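Local structure of N-terminal acetyltransferase-like protein (Chaetomium thermophilum, 5NNP) at residues A[84-87]-A[88-92]; A[111-114]-A[115-119]. The protein probably serves as the helical-repeat auxiliary subunit of an N-terminal acetyltransferase complex, which acetylates the N-termini of proteins. One frame throughout, in Å; residues are numbered along the deposited sequence.

Contact 1: A[84-87]-A[88-92]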
# COMPACT_ATOMS: atom_id res chain seq x y z
N TYR A 84 -22.43 -24.03 -9.98
CA TYR A 84 -21.21 -24.58 -9.40
C TYR A 84 -20.14 -23.48 -9.26
O TYR A 84 -19.48 -23.36 -8.23
CB TYR A 84 -20.72 -25.74 -10.27
CG TYR A 84 -19.82 -26.76 -9.59
CD1 TYR A 84 -20.16 -27.32 -8.36
CD2 TYR A 84 -18.66 -27.22 -10.22
CE1 TYR A 84 -19.35 -28.27 -7.75
CE2 TYR A 84 -17.83 -28.16 -9.61
CZ TYR A 84 -18.18 -28.68 -8.38
OH TYR A 84 -17.38 -29.62 -7.79
N GLY A 85 -20.00 -22.67 -10.30
CA GLY A 85 -19.06 -21.56 -10.30
C GLY A 85 -19.42 -20.49 -9.28
O GLY A 85 -18.57 -20.04 -8.52
N ILE A 86 -20.70 -20.10 -9.28
CA ILE A 86 -21.20 -19.12 -8.34
C ILE A 86 -20.91 -19.50 -6.88
O ILE A 86 -20.45 -18.67 -6.11
CB ILE A 86 -22.72 -18.91 -8.53
CG1 ILE A 86 -22.98 -18.28 -9.90
CG2 ILE A 86 -23.30 -18.03 -7.43
CD1 ILE A 86 -24.45 -18.22 -10.26
N LEU A 87 -21.16 -20.76 -6.53
CA LEU A 87 -20.82 -21.26 -5.20
C LEU A 87 -19.33 -21.06 -4.91
O LEU A 87 -18.96 -20.43 -3.91
CB LEU A 87 -21.21 -22.73 -5.08
CG LEU A 87 -22.69 -23.04 -5.34
CD1 LEU A 87 -23.00 -24.52 -5.17
CD2 LEU A 87 -23.56 -22.21 -4.42
N TYR A 88 -18.49 -21.59 -5.79
CA TYR A 88 -17.04 -21.45 -5.69
C TYR A 88 -16.60 -20.00 -5.55
O TYR A 88 -15.80 -19.68 -4.68
CB TYR A 88 -16.36 -22.05 -6.91
CG TYR A 88 -16.07 -23.52 -6.79
CD1 TYR A 88 -15.49 -24.03 -5.64
CD2 TYR A 88 -16.37 -24.39 -7.82
CE1 TYR A 88 -15.22 -25.38 -5.52
CE2 TYR A 88 -16.10 -25.73 -7.71
CZ TYR A 88 -15.52 -26.22 -6.56
OH TYR A 88 -15.25 -27.57 -6.45
N ARG A 89 -17.10 -19.15 -6.43
CA ARG A 89 -16.75 -17.74 -6.36
C ARG A 89 -17.17 -17.14 -5.03
O ARG A 89 -16.48 -16.29 -4.48
CB ARG A 89 -17.39 -16.96 -7.50
CG ARG A 89 -17.01 -15.52 -7.49
CD ARG A 89 -17.64 -14.79 -8.63
NE ARG A 89 -19.07 -14.61 -8.44
CZ ARG A 89 -19.85 -13.93 -9.27
NH1 ARG A 89 -19.32 -13.37 -10.34
NH2 ARG A 89 -21.15 -13.80 -9.03
N THR A 90 -18.30 -17.60 -4.49
CA THR A 90 -18.77 -17.13 -3.20
C THR A 90 -17.83 -17.55 -2.08
O THR A 90 -17.54 -16.76 -1.19
CB THR A 90 -20.17 -17.66 -2.86
OG1 THR A 90 -21.09 -17.25 -3.87
CG2 THR A 90 -20.62 -17.10 -1.54
N ASN A 91 -17.37 -18.80 -2.14
CA ASN A 91 -16.44 -19.34 -1.15
C ASN A 91 -14.99 -18.97 -1.45
O ASN A 91 -14.06 -19.58 -0.93
CB ASN A 91 -16.58 -20.86 -1.06
CG ASN A 91 -17.85 -21.29 -0.31
OD1 ASN A 91 -17.85 -21.38 0.92
ND2 ASN A 91 -18.93 -21.54 -1.05
N LYS A 92 -14.83 -17.97 -2.31
CA LYS A 92 -13.53 -17.35 -2.58
C LYS A 92 -12.51 -18.26 -3.27
O LYS A 92 -11.34 -17.91 -3.34
CB LYS A 92 -12.94 -16.80 -1.30
CG LYS A 92 -13.85 -15.80 -0.62
CD LYS A 92 -14.50 -14.91 -1.65
CE LYS A 92 -15.57 -14.05 -1.01
NZ LYS A 92 -14.99 -13.32 0.13

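Contact 2: A[111-114]-A[115-119]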
# COMPACT_ATOMS: atom_id res chain seq x y z
N SER A 111 -24.22 -16.25 -23.46
CA SER A 111 -24.40 -15.64 -22.14
C SER A 111 -23.43 -14.51 -21.82
O SER A 111 -22.29 -14.75 -21.47
CB SER A 111 -24.28 -16.69 -21.05
OG SER A 111 -24.32 -16.05 -19.80
N HIS A 112 -23.89 -13.27 -21.92
CA HIS A 112 -23.04 -12.13 -21.62
C HIS A 112 -22.65 -12.09 -20.15
O HIS A 112 -21.57 -11.62 -19.82
CB HIS A 112 -23.72 -10.81 -22.02
CG HIS A 112 -23.72 -10.57 -23.50
ND1 HIS A 112 -24.36 -11.42 -24.39
CD2 HIS A 112 -23.14 -9.61 -24.25
CE1 HIS A 112 -24.18 -10.97 -25.62
NE2 HIS A 112 -23.44 -9.88 -25.56
N GLN A 113 -23.53 -12.60 -19.28
CA GLN A 113 -23.25 -12.58 -17.85
C GLN A 113 -22.11 -13.54 -17.50
O GLN A 113 -21.22 -13.22 -16.71
CB GLN A 113 -24.49 -12.94 -17.05
CG GLN A 113 -24.23 -13.03 -15.55
CD GLN A 113 -25.38 -13.65 -14.78
OE1 GLN A 113 -26.20 -14.39 -15.34
NE2 GLN A 113 -25.46 -13.34 -13.49
N ILE A 114 -22.17 -14.73 -18.09
CA ILE A 114 -21.17 -15.73 -17.81
C ILE A 114 -19.80 -15.27 -18.31
O ILE A 114 -18.80 -15.42 -17.60
CB ILE A 114 -21.56 -17.09 -18.43
CG1 ILE A 114 -22.77 -17.66 -17.67
CG2 ILE A 114 -20.40 -18.06 -18.40
CD1 ILE A 114 -23.33 -18.96 -18.22
N GLN A 115 -19.77 -14.68 -19.50
CA GLN A 115 -18.51 -14.20 -20.08
C GLN A 115 -17.96 -13.04 -19.28
O GLN A 115 -16.75 -12.92 -19.09
CB GLN A 115 -18.69 -13.77 -21.54
CG GLN A 115 -17.47 -13.08 -22.17
CD GLN A 115 -16.25 -14.00 -22.29
OE1 GLN A 115 -15.98 -14.54 -23.35
NE2 GLN A 115 -15.51 -14.17 -21.20
N ARG A 116 -18.86 -12.19 -18.80
CA ARG A 116 -18.49 -11.01 -18.02
C ARG A 116 -17.80 -11.42 -16.72
O ARG A 116 -16.75 -10.90 -16.37
CB ARG A 116 -19.72 -10.16 -17.73
CG ARG A 116 -19.45 -8.86 -17.01
CD ARG A 116 -20.70 -7.99 -17.00
NE ARG A 116 -21.92 -8.73 -16.67
CZ ARG A 116 -22.41 -8.84 -15.43
NH1 ARG A 116 -21.79 -8.25 -14.41
NH2 ARG A 116 -23.53 -9.54 -15.21
N ASP A 117 -18.39 -12.39 -16.03
CA ASP A 117 -17.94 -12.78 -14.70
C ASP A 117 -16.68 -13.61 -14.75
O ASP A 117 -15.81 -13.47 -13.90
CB ASP A 117 -19.06 -13.52 -13.98
CG ASP A 117 -20.20 -12.59 -13.61
OD1 ASP A 117 -19.95 -11.40 -13.37
OD2 ASP A 117 -21.36 -13.05 -13.57
N LEU A 118 -16.57 -14.44 -15.78
CA LEU A 118 -15.36 -15.23 -16.01
C LEU A 118 -14.14 -14.34 -16.29
O LEU A 118 -13.05 -14.58 -15.78
CB LEU A 118 -15.58 -16.19 -17.18
CG LEU A 118 -14.34 -16.86 -17.74
CD1 LEU A 118 -13.82 -17.90 -16.76
CD2 LEU A 118 -14.65 -17.49 -19.09
N ALA A 119 -14.34 -13.33 -17.12
CA ALA A 119 -13.25 -12.46 -17.50
C ALA A 119 -12.67 -11.78 -16.27
O ALA A 119 -11.45 -11.63 -16.13
CB ALA A 119 -13.73 -11.42 -18.51

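Contact 1: A[84-87]-A[88-92]
Y84 and Y88 pair one turn apart on helix 78-90, the first helix of a predicted tetratricopeptide repeat (TPR). The rings make a T-shaped (edge-to-face) stack, with centroids 4.9 Å apart and planes at 67°. Y88 turns its edge to one face of Y84, with CE2 leading: Y88 CE2 lies 3.5 Å from Y84 CE2, offset toward the rim. With CG anti to the backbone N (chi1 -157°), the Y84 side chain runs beside that of Y88, pointing the same way, and offers its ring face to the Y88 edge. Tyrosine's flat carbon ring suits this partly exposed flank. Y88 also meets the ring of F64 and touches A97 on helix 94-107. Without the Y88 ring, as with an alanine here, the Y84 face would probably lose its edge-on partner and a gap open toward F64 and A97. G85 is buried, and its lack of a side chain is consistent with close helix packing.

Toward the C-terminus, polar side chains fold back on the backbone. T90 OG1 donates to I86 O at 2.7 Å, and T90 N reaches that oxygen from the opposite face of the carbonyl plane. L87 O is likewise doubly held: N91 N bonds to it at 2.9 Å, while N91 ND2 comes from above the carbonyl plane at 3.1 Å. K92, with positive phi, is the C-prime residue of the Schellman motif that closes this helix, while G85, Y88 and A97 match the small and aromatic positions of the canonical TPR.

Contact 2: A[111-114]-A[115-119]
S111 O accepts from Q115 N at 3.2 Å in the first turn of helix 112-124, part of the TPR array, with S111 as N-cap. The S111 hydroxyl stands anti to the backbone N (chi1 173°), which turns OG back over the helix start to accept from I114 N at 3.0 Å. Serine suits the place because its short arm can replace the carbonyl that a preceding turn would have supplied. I114 is apolar and buried, packing on L105 as well as on Y78 and H82 of helix 78-90. Q115 bends at chi2 (65°), folding its amide toward helix 128-141, where NE2 makes a weak hydrogen bond to S134 OG.

Q113 and R116 are exposed, D117 partly so. Q113 runs out extended; R116 bends at chi3, and its guanidinium plane ends 5° from that of the Q113 amide. The touch itself is made by carbon, Q113 CG lying 3.6 Å from R116 NH2. The same methylene also meets D117, one turn on, with Q113 CG 3.5 Å from D117 OD2. D117 OD1 lies above one face of the R116 guanidinium, offset toward the rim, with no N-H pointing at it: a long, charge-only salt bridge, 3.8 Å from R116 NH1.

In the fold
Both contacts are partly buried, on two helices of the TPR array separated in sequence by helix 94-107, their centres about 14 Å apart: 84-92 lies at the C-terminal end of helix 78-90, 111-119 at the N-terminal start of helix 112-124. In contact 1 G85 and L87 are buried, with T90 and N91 exposed; in contact 2 I114, Q115 and L118 are buried, with H112, Q113 and R116 exposed. Helix 94-107 lies against both, Y101 being touched by I86 and R89 and by D117 and L118. Contact 1 leans on aromatic packing and side chains returning to carbonyls, contact 2 on a serine cap and charged chains. They meet where R89 NH1 forms a long, weak ion pair with D117 OD1.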